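TssK (Serratia sp. FS14, PDB 5Y0E) is a trimeric baseplate component of the bacterial type VI secretion system, probably linking the baseplate to the membrane complex. Local coordinates at residues N129-L134 with A142-G147; M190-G195 with L254-P259. All coordinates share one frame; numbering follows the deposited sequence.

Overall arrangement
Interaction 1 (129-134 with 142-147) is the end of a beta hairpin at the edge of the chain, about 40 Å from its centre; interaction 2 (190-195 with 254-259) lies about 9 Å from that centre, where the loop before helix 197-222 meets the loop between helices 229-253 and 259-273. The two centres are about 35 Å apart, and their nearest atoms stay about 20 Å from each other. They follow one another along the chain, the hairpin first. What they share is the second subunit, another copy of TssK, which reaches both. A sulfate ion, probably from crystallisation, lies about 3 Å from the side chain of Leu257 in interaction 2.

Interaction 1: N129-L134 with A142-G147; sequences NEVDDL and AALQFG
An antiparallel beta hairpin, strand 124-131 followed by strand 142-155, brings Asn129 and Val131 opposite Leu144 and Ala142. Both are hydrogen-bonded pairs. Asn129 N gives to Leu144 O at 2.9 Å and Asn129 O takes Leu144 N at 2.7 Å, while Val131 N donates to Ala142 O and Val131 O accepts from Ala142 N. Between them Glu130 faces Ala143 as a non-hydrogen-bonded pair, CA to CA 4.0 Å. The extended Glu130 chain, its CG anti to the backbone N (chi1 -161°), lies over the backbone of Ala142, and its OE2 ends 4.1 Å from Ala143 CB. These are two strands of a mixed sheet, which runs on into the second subunit through an antiparallel pairing at Gly147. On the face carrying Asn129, Val131 and Leu144, the Phe146 ring presents its edge to the neighbouring strand: CE2 meets Asn129 CB at 3.6 Å and CZ meets Val131 CG1 at 3.9 Å. Gln22 of the second subunit packs on the same ring, and His19 of that subunit on Leu144. The Asn129 amide turns back to its own strand, where OD1 accepts Glu130 N at 2.9 Å in a bent bond, 133° at the hydrogen.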
loop_
_atom_site.group_PDB
_atom_site.type_symbol
_atom_site.label_atom_id
_atom_site.label_comp_id
_atom_site.label_asym_id
_atom_site.label_seq_id
_atom_site.Cartn_x
_atom_site.Cartn_y
_atom_site.Cartn_z
ATOM N N ASN A 129 -29.160 11.950 34.061
ATOM C CA ASN A 129 -30.020 11.461 32.993
ATOM C C ASN A 129 -30.753 10.225 33.487
ATOM O O ASN A 129 -30.296 9.539 34.402
ATOM C CB ASN A 129 -29.221 11.145 31.728
ATOM C CG ASN A 129 -30.007 11.404 30.469
ATOM O OD1 ASN A 129 -31.231 11.523 30.503
ATOM N ND2 ASN A 129 -29.312 11.500 29.348
ATOM N N GLU A 130 -31.903 9.942 32.879
ATOM C CA GLU A 130 -32.703 8.796 33.278
ATOM C C GLU A 130 -32.884 7.827 32.118
ATOM O O GLU A 130 -33.133 8.235 30.983
ATOM C CB GLU A 130 -34.064 9.218 33.826
ATOM C CG GLU A 130 -34.669 8.094 34.655
ATOM C CD GLU A 130 -36.026 8.377 35.258
ATOM O OE1 GLU A 130 -36.944 8.747 34.500
ATOM O OE2 GLU A 130 -36.179 8.187 36.489
ATOM N N VAL A 131 -32.779 6.535 32.424
ATOM C CA VAL A 131 -32.714 5.484 31.418
ATOM C C VAL A 131 -33.627 4.335 31.802
ATOM O O VAL A 131 -33.692 3.939 32.970
ATOM C CB VAL A 131 -31.281 4.959 31.243
ATOM C CG1 VAL A 131 -30.414 6.027 30.659
ATOM C CG2 VAL A 131 -30.728 4.503 32.579
ATOM N N ASP A 132 -34.299 3.772 30.809
ATOM C CA ASP A 132 -35.077 2.572 31.019
ATOM C C ASP A 132 -34.172 1.399 31.362
ATOM O O ASP A 132 -32.973 1.399 31.087
ATOM C CB ASP A 132 -35.892 2.243 29.775
ATOM C CG ASP A 132 -36.679 3.421 29.283
ATOM O OD1 ASP A 132 -36.977 4.303 30.105
ATOM O OD2 ASP A 132 -37.003 3.474 28.086
ATOM N N ASP A 133 -34.765 0.401 31.999
ATOM C CA ASP A 133 -34.135 -0.899 32.125
ATOM C C ASP A 133 -34.038 -1.543 30.748
ATOM O O ASP A 133 -34.915 -1.375 29.900
ATOM C CB ASP A 133 -34.950 -1.771 33.081
ATOM C CG ASP A 133 -34.202 -2.990 33.569
ATOM O OD1 ASP A 133 -33.685 -3.768 32.747
ATOM O OD2 ASP A 133 -34.156 -3.188 34.790
ATOM N N LEU A 134 -32.948 -2.263 30.514
ATOM C CA LEU A 134 -32.787 -2.952 29.240
ATOM C C LEU A 134 -33.548 -4.274 29.174
ATOM O O LEU A 134 -33.797 -4.772 28.074
ATOM C CB LEU A 134 -31.305 -3.200 28.964
ATOM C CG LEU A 134 -30.486 -1.986 28.532
ATOM C CD1 LEU A 134 -29.049 -2.396 28.271
ATOM C CD2 LEU A 134 -31.097 -1.330 27.305
ATOM N N ALA A 142 -34.627 4.676 35.612
ATOM C CA ALA A 142 -33.848 5.016 36.786
ATOM C C ALA A 142 -32.925 6.169 36.444
ATOM O O ALA A 142 -32.428 6.262 35.323
ATOM C CB ALA A 142 -33.044 3.817 37.284
ATOM N N ALA A 143 -32.721 7.059 37.404
ATOM C CA ALA A 143 -31.949 8.268 37.189
ATOM C C ALA A 143 -30.505 8.004 37.574
ATOM O O ALA A 143 -30.234 7.598 38.704
ATOM C CB ALA A 143 -32.522 9.416 38.015
ATOM N N LEU A 144 -29.579 8.224 36.645
ATOM C CA LEU A 144 -28.167 8.012 36.926
ATOM C C LEU A 144 -27.363 9.271 36.655
ATOM O O LEU A 144 -27.786 10.160 35.925
ATOM C CB LEU A 144 -27.574 6.860 36.096
ATOM C CG LEU A 144 -28.247 5.476 36.068
ATOM C CD1 LEU A 144 -27.289 4.428 35.554
ATOM C CD2 LEU A 144 -28.773 5.061 37.415
ATOM N N GLN A 145 -26.192 9.320 37.253
ATOM C CA GLN A 145 -25.195 10.326 36.939
ATOM C C GLN A 145 -24.186 9.747 35.953
ATOM O O GLN A 145 -23.466 8.794 36.272
ATOM C CB GLN A 145 -24.505 10.818 38.205
ATOM C CG GLN A 145 -25.016 12.171 38.611
ATOM C CD GLN A 145 -24.465 12.658 39.921
ATOM O OE1 GLN A 145 -24.008 11.880 40.743
ATOM N NE2 GLN A 145 -24.488 13.965 40.113
ATOM N N PHE A 146 -24.149 10.321 34.760
ATOM C CA PHE A 146 -23.183 9.949 33.744
ATOM C C PHE A 146 -21.988 10.886 33.773
ATOM O O PHE A 146 -21.989 11.919 34.429
ATOM C CB PHE A 146 -23.806 9.977 32.359
ATOM C CG PHE A 146 -24.820 8.921 32.135
ATOM C CD1 PHE A 146 -24.440 7.656 31.743
ATOM C CD2 PHE A 146 -26.170 9.197 32.286
ATOM C CE1 PHE A 146 -25.402 6.667 31.516
ATOM C CE2 PHE A 146 -27.127 8.222 32.062
ATOM C CZ PHE A 146 -26.745 6.954 31.674
ATOM N N GLY A 147 -20.960 10.501 33.034
ATOM C CA GLY A 147 -19.746 11.295 32.909
ATOM C C GLY A 147 -19.587 11.789 31.486
ATOM O O GLY A 147 -19.843 11.056 30.534
#

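Interaction 2: M190-G195 with L254-P259; sequences MLNCQG and LDHLHP
Asn192 joins the two loops through both ends of its side-chain amide. The amide reaches the 255-257 backbone because chi1 (-176°) swings CG to the side away from the backbone N. There ND2 donates to Asp255 O at 3.0 Å, lying in that carbonyl's plane on a lone pair, and OD1 accepts Leu257 N at 2.8 Å. OD1 also takes Gln194 N from its own loop at 3.2 Å. These two donors come from opposite faces, Gln194 N almost directly over the plane and Leu257 N at a lower slant; with ND2 bonded as well, the amide's rotation is fixed. One residue on, Cys193 N points almost straight at Leu257 O, 2.7 Å away with 177° at the hydrogen; the Leu257 backbone thus has both its N and its O engaged by the 190-195 loop. Pro259 packs its ring against this loop, CD 3.3 Å from Met190 O and CG 4.0 Å from Cys193 SG. Leu191 CD2 lies 4.0 Å from His258 CD2, set obliquely to the imidazole. His256 NE2 is satisfied across the subunit boundary by Ala37 O of the second subunit. His258 sits at the N-cap of helix 259-273, where its ND1 caps Glu260 N while NE2 bonds to Cys41 O, and across from it Asn192 OD1 with Gln194 N forms an Asx turn at the entry to the 3-10 turn 193-195.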
loop_
_atom_site.group_PDB
_atom_site.type_symbol
_atom_site.label_atom_id
_atom_site.label_comp_id
_atom_site.label_asym_id
_atom_site.label_seq_id
_atom_site.Cartn_x
_atom_site.Cartn_y
_atom_site.Cartn_z
ATOM N N MET A 190 -4.764 12.877 11.573
ATOM C CA MET A 190 -5.943 12.253 11.005
ATOM C C MET A 190 -5.825 10.748 11.099
ATOM O O MET A 190 -4.764 10.188 10.840
ATOM C CB MET A 190 -6.133 12.642 9.553
ATOM C CG MET A 190 -6.543 14.075 9.334
ATOM S SD MET A 190 -7.953 14.553 10.289
ATOM C CE MET A 190 -9.216 13.697 9.405
ATOM N N LEU A 191 -6.910 10.094 11.487
ATOM C CA LEU A 191 -6.921 8.642 11.454
ATOM C C LEU A 191 -7.493 8.094 10.168
ATOM O O LEU A 191 -7.218 6.951 9.834
ATOM C CB LEU A 191 -7.698 8.072 12.641
ATOM C CG LEU A 191 -6.889 8.228 13.913
ATOM C CD1 LEU A 191 -7.636 7.731 15.102
ATOM C CD2 LEU A 191 -5.569 7.533 13.793
ATOM N N ASN A 192 -8.248 8.878 9.423
ATOM C CA ASN A 192 -8.729 8.457 8.126
ATOM C C ASN A 192 -8.473 9.571 7.127
ATOM O O ASN A 192 -8.953 10.687 7.306
ATOM C CB ASN A 192 -10.206 8.118 8.195
ATOM C CG ASN A 192 -10.734 7.578 6.903
ATOM O OD1 ASN A 192 -9.990 7.199 6.035
ATOM N ND2 ASN A 192 -12.030 7.560 6.770
ATOM N N CYS A 193 -7.748 9.257 6.066
ATOM C CA CYS A 193 -7.541 10.228 5.010
ATOM C C CYS A 193 -8.850 10.804 4.518
ATOM O O CYS A 193 -8.909 11.969 4.126
ATOM C CB CYS A 193 -6.779 9.594 3.844
ATOM S SG CYS A 193 -5.039 9.303 4.153
ATOM N N GLN A 194 -9.913 10.024 4.543
ATOM C CA GLN A 194 -11.164 10.532 4.017
ATOM C C GLN A 194 -11.853 11.509 4.949
ATOM O O GLN A 194 -12.846 12.107 4.552
ATOM C CB GLN A 194 -12.078 9.368 3.689
ATOM C CG GLN A 194 -11.501 8.449 2.638
ATOM C CD GLN A 194 -11.583 9.032 1.244
ATOM O OE1 GLN A 194 -12.607 9.568 0.856
ATOM N NE2 GLN A 194 -10.508 8.918 0.482
ATOM N N GLY A 195 -11.345 11.707 6.155
ATOM C CA GLY A 195 -11.915 12.704 7.031
ATOM C C GLY A 195 -11.407 14.111 6.827
ATOM O O GLY A 195 -11.851 15.025 7.516
ATOM N N LEU A 254 -11.023 3.512 -1.080
ATOM C CA LEU A 254 -11.143 3.032 0.283
ATOM C C LEU A 254 -11.961 3.998 1.115
ATOM O O LEU A 254 -11.787 5.210 1.040
ATOM C CB LEU A 254 -9.773 2.861 0.909
ATOM C CG LEU A 254 -9.002 1.581 0.660
ATOM C CD1 LEU A 254 -7.672 1.647 1.347
ATOM C CD2 LEU A 254 -9.773 0.443 1.195
ATOM N N ASP A 255 -12.889 3.458 1.890
ATOM C CA ASP A 255 -13.633 4.273 2.836
ATOM C C ASP A 255 -12.802 4.655 4.040
ATOM O O ASP A 255 -13.112 5.639 4.704
ATOM C CB ASP A 255 -14.875 3.535 3.321
ATOM C CG ASP A 255 -15.983 3.609 2.353
ATOM O OD1 ASP A 255 -15.885 4.409 1.417
ATOM O OD2 ASP A 255 -16.965 2.891 2.533
ATOM N N HIS A 256 -11.782 3.882 4.349
ATOM C CA HIS A 256 -10.973 4.137 5.517
ATOM C C HIS A 256 -9.521 3.826 5.197
ATOM O O HIS A 256 -9.207 2.719 4.754
ATOM C CB HIS A 256 -11.472 3.308 6.683
ATOM C CG HIS A 256 -10.693 3.508 7.932
ATOM N ND1 HIS A 256 -9.450 2.953 8.124
ATOM C CD2 HIS A 256 -10.973 4.203 9.053
ATOM C CE1 HIS A 256 -9.000 3.291 9.315
ATOM N NE2 HIS A 256 -9.911 4.041 9.903
ATOM N N LEU A 257 -8.645 4.804 5.405
ATOM C CA LEU A 257 -7.230 4.652 5.084
ATOM C C LEU A 257 -6.407 5.570 5.972
ATOM O O LEU A 257 -6.573 6.787 5.917
ATOM C CB LEU A 257 -6.991 4.953 3.614
ATOM C CG LEU A 257 -5.550 5.072 3.155
ATOM C CD1 LEU A 257 -4.928 3.698 3.100
ATOM C CD2 LEU A 257 -5.490 5.717 1.809
ATOM N N HIS A 258 -5.539 4.985 6.785
ATOM C CA HIS A 258 -4.675 5.762 7.655
ATOM C C HIS A 258 -3.575 6.461 6.847
ATOM O O HIS A 258 -2.981 5.859 5.948
ATOM C CB HIS A 258 -4.062 4.854 8.721
ATOM C CG HIS A 258 -3.297 5.568 9.796
ATOM N ND1 HIS A 258 -2.225 6.389 9.537
ATOM C CD2 HIS A 258 -3.419 5.536 11.141
ATOM C CE1 HIS A 258 -1.729 6.843 10.670
ATOM N NE2 HIS A 258 -2.442 6.346 11.658
ATOM N N PRO A 259 -3.288 7.728 7.156
ATOM C CA PRO A 259 -2.276 8.496 6.408
ATOM C C PRO A 259 -0.895 7.886 6.375
ATOM O O PRO A 259 -0.190 8.039 5.383
ATOM C CB PRO A 259 -2.242 9.830 7.163
ATOM C CG PRO A 259 -3.571 9.942 7.767
ATOM C CD PRO A 259 -4.071 8.580 8.060
#